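Local coordinates for F420-dependent methylenetetrahydromethanopterin dehydrogenase (Methanopyrus kandleri, PDB 1QV9), which catalyses the reversible, coenzyme F420-dependent interconversion of methylene- and methenyl-tetrahydromethanopterin in methanogenesis from carbon dioxide, at residues V147-V153 and A203-L207; N13-S17 and V119-A123. All blocks are in the same frame, centred on the assembly; numbering follows the deposited sequence.

How the contacts relate
Contact 2 comes first along the chain and is complete before contact 1 begins; their centres lie about 12 Å apart. Contact 2 belongs to the alpha/beta domain: it joins the start of helix 15-19, which follows strand 4-10, to the loop after strand 115-119 of the parallel sheet. Contact 1 lies among the helices, between the end of helix 134-150 with the turn into helix 153-169 and the long helix 197-223, consistent with the junction of the alpha/beta domain and the helix bundle. The two contacts touch directly. L148 lays CD1 3.8 Å from D122 OD2, P121 rests on L207, and V153 packs on V119, so the buried packing runs on from one contact to the other.

Contact 1: residues V147-V153 and A203-L207; sequences VLAATGV and AMAAL
L207, from helix 197-223, pushes its isobutyl group among V147, T151 and V153, where helix 134-150 turns into helix 153-169. Its two methyls divide the work. L207 CD2 lies 3.7 Å from V147 CG1 and 3.5 Å from T151 OG1. L207 CD1 meets V153 CG2 at 3.6 Å. The side chains of V147 and L207 run antiparallel alongside one another. V147 places CG1 there because this methyl stands anti to the backbone N (chi1 169°). T151 CG2 fits against two alanine methyls, A203 CB, one turn before L207, at 3.9 Å, and A206 CB at 4.0 Å; the small alanines let the backbones come within 4.9 Å at the CA atoms of T151 and A203. The looser side is toward V147 and A206, whose CA atoms are 6.8 Å apart; there L247 of helix 227-257 packs on A206, and A244 of the same helix on V147. No solvent side exists, since every touching residue is buried. G152, with positive phi, makes the tight turn that brings V153 round to L207. The hydroxyl of T151 is turned back on the preceding turn: with chi1 at 61°, T151 OG1 donates to V147 O at 2.7 Å, and T151 N reaches the same oxygen from the opposite face of its plane. No hydrogen bond joins the two segments, so their association rests on van der Waals packing, mostly of methyl groups, with the buried hydroxyl satisfied inside its own segment.

Contact 2: residues N13-S17 and V119-A123; sequences NLGTS and VKPDA
An aspartate receives the N-terminus of helix 15-19 within the parallel alpha/beta domain: D122, in the loop after strand 115-119, turns its carboxylate to the first backbone N-H groups of the helix that follows strand 4-10. The two oxygens take consecutive amides. G15 N donates to OD1 of D122 at 2.8 Å and T16 N to OD2 of D122 at 2.7 Å, each on the syn lone pair, the side facing the other oxygen. This paired grip fixes the rotation of the carboxylate, and the helix end would probably favour its negative charge. D122 OD2 takes a second donor: T16 OG1 donates to it at 2.7 Å from the anti side, 20° out of the carboxylate plane. CG of D122 stands anti to the backbone N (chi1 -153°), which carries the group across to the helix. An asparagine here, with an NH2 group in place of one oxygen, would probably leave either G15 N, or T16 N and OG1, without an acceptor. L14, at the N-cap position, lies over one face of the carboxylate, L14 CG 3.6 Å from D122 CG. L144 of helix 134-150 also covers the aspartate. V119 and D122 bound a type I turn, with D122 N bonded to V119 O. From the start of that turn V119 reaches the same threonine that the aspartate holds, V119 CG2 packing 3.7 Å from T16 OG1.

Contact 1: residues V147-V153 and A203-L207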
ATOM      1  N   VAL A 147      -4.263  12.169  12.093  1.00 11.84           N
ATOM      2  CA  VAL A 147      -5.625  12.497  11.686  1.00 11.76           C
ATOM      3  C   VAL A 147      -5.954  13.961  11.963  1.00 10.01           C
ATOM      4  O   VAL A 147      -6.414  14.675  11.061  1.00 13.84           O
ATOM      5  CB  VAL A 147      -6.632  11.586  12.444  1.00 12.08           C
ATOM      6  CG1 VAL A 147      -8.102  12.100  12.230  1.00 14.26           C
ATOM      7  CG2 VAL A 147      -6.486  10.157  11.960  1.00 15.03           C
ATOM      8  N   LEU A 148      -5.720  14.414  13.186  1.00 11.34           N
ATOM      9  CA  LEU A 148      -6.084  15.799  13.532  1.00 12.64           C
ATOM     10  C   LEU A 148      -5.294  16.833  12.729  1.00 13.17           C
ATOM     11  O   LEU A 148      -5.814  17.919  12.408  1.00 14.45           O
ATOM     12  CB  LEU A 148      -5.929  16.028  15.046  1.00 14.19           C
ATOM     13  CG  LEU A 148      -6.817  15.087  15.877  1.00 14.52           C
ATOM     14  CD1 LEU A 148      -6.600  15.364  17.334  1.00 17.15           C
ATOM     15  CD2 LEU A 148      -8.304  15.325  15.536  1.00 19.06           C
ATOM     16  N   ALA A 149      -4.065  16.500  12.369  1.00 14.14           N
ATOM     17  CA  ALA A 149      -3.246  17.445  11.606  1.00 14.04           C
ATOM     18  C   ALA A 149      -3.610  17.436  10.139  1.00 12.39           C
ATOM     19  O   ALA A 149      -4.005  18.475   9.595  1.00 14.62           O
ATOM     20  CB  ALA A 149      -1.753  17.094  11.797  1.00 14.08           C
ATOM     21  N   ALA A 150      -3.511  16.284   9.481  1.00 12.79           N
ATOM     22  CA  ALA A 150      -3.749  16.205   8.044  1.00 11.59           C
ATOM     23  C   ALA A 150      -5.174  16.485   7.583  1.00 13.58           C
ATOM     24  O   ALA A 150      -5.388  16.809   6.424  1.00 16.79           O
ATOM     25  CB  ALA A 150      -3.219  14.857   7.494  1.00 14.33           C
ATOM     26  N   THR A 151      -6.156  16.335   8.475  1.00 13.47           N
ATOM     27  CA  THR A 151      -7.544  16.654   8.070  1.00 13.42           C
ATOM     28  C   THR A 151      -7.795  18.152   8.196  1.00 15.30           C
ATOM     29  O   THR A 151      -8.809  18.656   7.676  1.00 16.89           O
ATOM     30  CB  THR A 151      -8.572  15.931   8.958  1.00 13.76           C
ATOM     31  OG1 THR A 151      -8.392  16.356  10.311  1.00 14.98           O
ATOM     32  CG2 THR A 151      -8.433  14.398   8.784  1.00 15.33           C
ATOM     33  N   GLY A 152      -6.888  18.859   8.870  1.00 14.41           N
ATOM     34  CA  GLY A 152      -7.070  20.292   9.047  1.00 16.01           C
ATOM     35  C   GLY A 152      -7.695  20.696  10.365  1.00 18.79           C
ATOM     36  O   GLY A 152      -7.879  21.893  10.625  1.00 17.41           O
ATOM     37  N   VAL A 153      -8.014  19.727  11.236  1.00 14.53           N
ATOM     38  CA  VAL A 153      -8.601  20.080  12.517  1.00 15.20           C
ATOM     39  C   VAL A 153      -7.671  20.987  13.341  1.00 16.05           C
ATOM     40  O   VAL A 153      -8.138  21.921  13.994  1.00 15.53           O
ATOM     41  CB  VAL A 153      -8.951  18.808  13.358  1.00 15.58           C
ATOM     42  CG1 VAL A 153      -9.268  19.179  14.820  1.00 16.73           C
ATOM     43  CG2 VAL A 153     -10.127  18.099  12.696  1.00 17.69           C
ATOM     44  N   ALA A 203     -10.722  13.186   4.100  1.00 12.34           N
ATOM     45  CA  ALA A 203     -10.494  13.774   5.426  1.00 11.37           C
ATOM     46  C   ALA A 203     -11.768  13.678   6.288  1.00 14.04           C
ATOM     47  O   ALA A 203     -11.693  13.392   7.455  1.00 14.15           O
ATOM     48  CB  ALA A 203     -10.031  15.247   5.275  1.00 13.83           C
HETATM   49  N   MSE A 204     -12.930  13.887   5.662  1.00 14.55           N
HETATM   50  CA  MSE A 204     -14.190  13.764   6.382  1.00 15.29           C
HETATM   51  C   MSE A 204     -14.380  12.320   6.813  1.00 13.06           C
HETATM   52  O   MSE A 204     -14.757  12.084   7.956  1.00 14.76           O
HETATM   53  CB  MSE A 204     -15.353  14.210   5.493  1.00 16.44           C
HETATM   54  CG  MSE A 204     -15.272  15.721   5.241  1.00 12.85           C
HETATM   55 SE   MSE A 204     -16.608  16.292   3.903  1.00 19.55          SE
HETATM   56  CE  MSE A 204     -18.111  15.467   4.680  1.00 17.76           C
ATOM     57  N   ALA A 205     -14.128  11.363   5.918  1.00 13.03           N
ATOM     58  CA  ALA A 205     -14.229   9.948   6.302  1.00 12.07           C
ATOM     59  C   ALA A 205     -13.276   9.672   7.481  1.00 13.45           C
ATOM     60  O   ALA A 205     -13.597   8.933   8.399  1.00 15.18           O
ATOM     61  CB  ALA A 205     -13.867   9.039   5.145  1.00 14.43           C
ATOM     62  N   ALA A 206     -12.058  10.215   7.451  1.00 12.30           N
ATOM     63  CA  ALA A 206     -11.176   9.988   8.564  1.00 11.44           C
ATOM     64  C   ALA A 206     -11.721  10.516   9.903  1.00 11.46           C
ATOM     65  O   ALA A 206     -11.561   9.872  10.919  1.00 13.34           O
ATOM     66  CB  ALA A 206      -9.768  10.637   8.265  1.00 14.20           C
ATOM     67  N   LEU A 207     -12.335  11.690   9.907  1.00 12.24           N
ATOM     68  CA  LEU A 207     -12.832  12.279  11.132  1.00 11.56           C
ATOM     69  C   LEU A 207     -14.069  11.517  11.592  1.00 12.33           C
ATOM     70  O   LEU A 207     -14.272  11.406  12.800  1.00 16.72           O
ATOM     71  CB  LEU A 207     -13.211  13.760  10.959  1.00 16.33           C
ATOM     72  CG  LEU A 207     -12.032  14.693  10.674  1.00 14.58           C
ATOM     73  CD1 LEU A 207     -12.522  16.148  10.818  1.00 16.94           C
ATOM     74  CD2 LEU A 207     -10.911  14.471  11.727  1.00 14.87           C
TER

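Contact 2: residues N13-S17 and V119-A123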
ATOM      1  N   ASN A  13      -4.773  13.030  28.877  1.00 18.92           N
ATOM      2  CA  ASN A  13      -4.228  13.315  27.543  1.00 19.66           C
ATOM      3  C   ASN A  13      -5.255  13.204  26.443  1.00 18.36           C
ATOM      4  O   ASN A  13      -6.049  12.263  26.387  1.00 20.47           O
ATOM      5  CB  ASN A  13      -3.058  12.392  27.223  1.00 20.40           C
ATOM      6  CG  ASN A  13      -2.325  12.804  25.940  1.00 22.89           C
ATOM      7  OD1 ASN A  13      -1.867  13.963  25.796  1.00 23.63           O
ATOM      8  ND2 ASN A  13      -2.237  11.873  24.993  1.00 24.35           N
ATOM      9  N   LEU A  14      -5.216  14.192  25.571  1.00 18.59           N
ATOM     10  CA  LEU A  14      -6.067  14.271  24.410  1.00 19.05           C
ATOM     11  C   LEU A  14      -5.088  14.659  23.304  1.00 18.49           C
ATOM     12  O   LEU A  14      -4.068  15.312  23.566  1.00 18.19           O
ATOM     13  CB  LEU A  14      -7.099  15.410  24.614  1.00 25.00           C
ATOM     14  CG  LEU A  14      -8.591  15.237  24.359  1.00 30.91           C
ATOM     15  CD1 LEU A  14      -9.095  13.915  24.897  1.00 25.55           C
ATOM     16  CD2 LEU A  14      -9.314  16.420  24.986  1.00 30.83           C
ATOM     17  N   GLY A  15      -5.367  14.239  22.076  1.00 16.95           N
ATOM     18  CA  GLY A  15      -4.487  14.631  21.005  1.00 16.46           C
ATOM     19  C   GLY A  15      -4.401  16.141  20.878  1.00 17.95           C
ATOM     20  O   GLY A  15      -3.335  16.700  20.649  1.00 18.10           O
ATOM     21  N   THR A  16      -5.518  16.842  21.043  1.00 16.66           N
ATOM     22  CA  THR A  16      -5.464  18.288  20.872  1.00 17.91           C
ATOM     23  C   THR A  16      -4.708  18.968  22.010  1.00 17.62           C
ATOM     24  O   THR A  16      -4.023  19.964  21.789  1.00 20.95           O
ATOM     25  CB  THR A  16      -6.904  18.866  20.737  1.00 17.18           C
ATOM     26  OG1 THR A  16      -7.556  18.184  19.657  1.00 18.37           O
ATOM     27  CG2 THR A  16      -6.873  20.391  20.409  1.00 21.63           C
ATOM     28  N   SER A  17      -4.805  18.428  23.222  1.00 17.32           N
ATOM     29  CA  SER A  17      -4.106  19.078  24.325  1.00 19.53           C
ATOM     30  C   SER A  17      -2.594  18.864  24.217  1.00 20.38           C
ATOM     31  O   SER A  17      -1.817  19.701  24.677  1.00 20.57           O
ATOM     32  CB  SER A  17      -4.689  18.650  25.676  1.00 21.63           C
ATOM     33  OG  SER A  17      -4.557  17.263  25.905  1.00 26.70           O
ATOM     34  N   VAL A 119     -13.418  18.770  20.571  1.00 15.64           N
ATOM     35  CA  VAL A 119     -13.028  18.068  19.369  1.00 15.47           C
ATOM     36  C   VAL A 119     -13.596  16.654  19.403  1.00 15.01           C
ATOM     37  O   VAL A 119     -13.053  15.757  20.081  1.00 15.97           O
ATOM     38  CB  VAL A 119     -11.472  18.058  19.280  1.00 15.89           C
ATOM     39  CG1 VAL A 119     -11.006  17.423  17.976  1.00 15.82           C
ATOM     40  CG2 VAL A 119     -10.980  19.505  19.349  1.00 16.64           C
ATOM     41  N   LYS A 120     -14.690  16.441  18.667  1.00 15.42           N
ATOM     42  CA  LYS A 120     -15.326  15.120  18.707  1.00 18.12           C
ATOM     43  C   LYS A 120     -14.448  13.979  18.187  1.00 15.34           C
ATOM     44  O   LYS A 120     -14.473  12.876  18.701  1.00 18.24           O
ATOM     45  CB  LYS A 120     -16.706  15.155  18.005  1.00 19.00           C
ATOM     46  CG  LYS A 120     -17.602  16.212  18.621  1.00 24.07           C
ATOM     47  CD  LYS A 120     -19.044  16.209  18.071  1.00 24.37           C
ATOM     48  CE  LYS A 120     -19.843  15.102  18.728  1.00 28.08           C
ATOM     49  NZ  LYS A 120     -21.265  15.096  18.259  1.00 29.44           N
ATOM     50  N   PRO A 121     -13.627  14.241  17.158  1.00 15.59           N
ATOM     51  CA  PRO A 121     -12.797  13.112  16.712  1.00 16.52           C
ATOM     52  C   PRO A 121     -11.592  12.771  17.627  1.00 14.96           C
ATOM     53  O   PRO A 121     -10.870  11.795  17.347  1.00 17.27           O
ATOM     54  CB  PRO A 121     -12.317  13.509  15.317  1.00 17.75           C
ATOM     55  CG  PRO A 121     -12.751  14.940  15.108  1.00 23.23           C
ATOM     56  CD  PRO A 121     -13.799  15.272  16.121  1.00 15.97           C
ATOM     57  N   ASP A 122     -11.384  13.545  18.696  1.00 15.67           N
ATOM     58  CA  ASP A 122     -10.260  13.302  19.627  1.00 16.15           C
ATOM     59  C   ASP A 122     -10.753  12.231  20.574  1.00 16.10           C
ATOM     60  O   ASP A 122     -11.078  12.492  21.740  1.00 20.40           O
ATOM     61  CB  ASP A 122      -9.954  14.597  20.387  1.00 18.39           C
ATOM     62  CG  ASP A 122      -8.525  14.684  20.850  1.00 19.56           C
ATOM     63  OD1 ASP A 122      -7.970  13.625  21.223  1.00 20.03           O
ATOM     64  OD2 ASP A 122      -7.964  15.815  20.875  1.00 17.61           O
ATOM     65  N   ALA A 123     -10.754  11.015  20.060  1.00 17.33           N
ATOM     66  CA  ALA A 123     -11.340   9.868  20.749  1.00 15.16           C
ATOM     67  C   ALA A 123     -10.563   9.182  21.853  1.00 17.35           C
ATOM     68  O   ALA A 123      -9.360   9.010  21.772  1.00 17.25           O
ATOM     69  CB  ALA A 123     -11.698   8.826  19.684  1.00 17.74           C
TER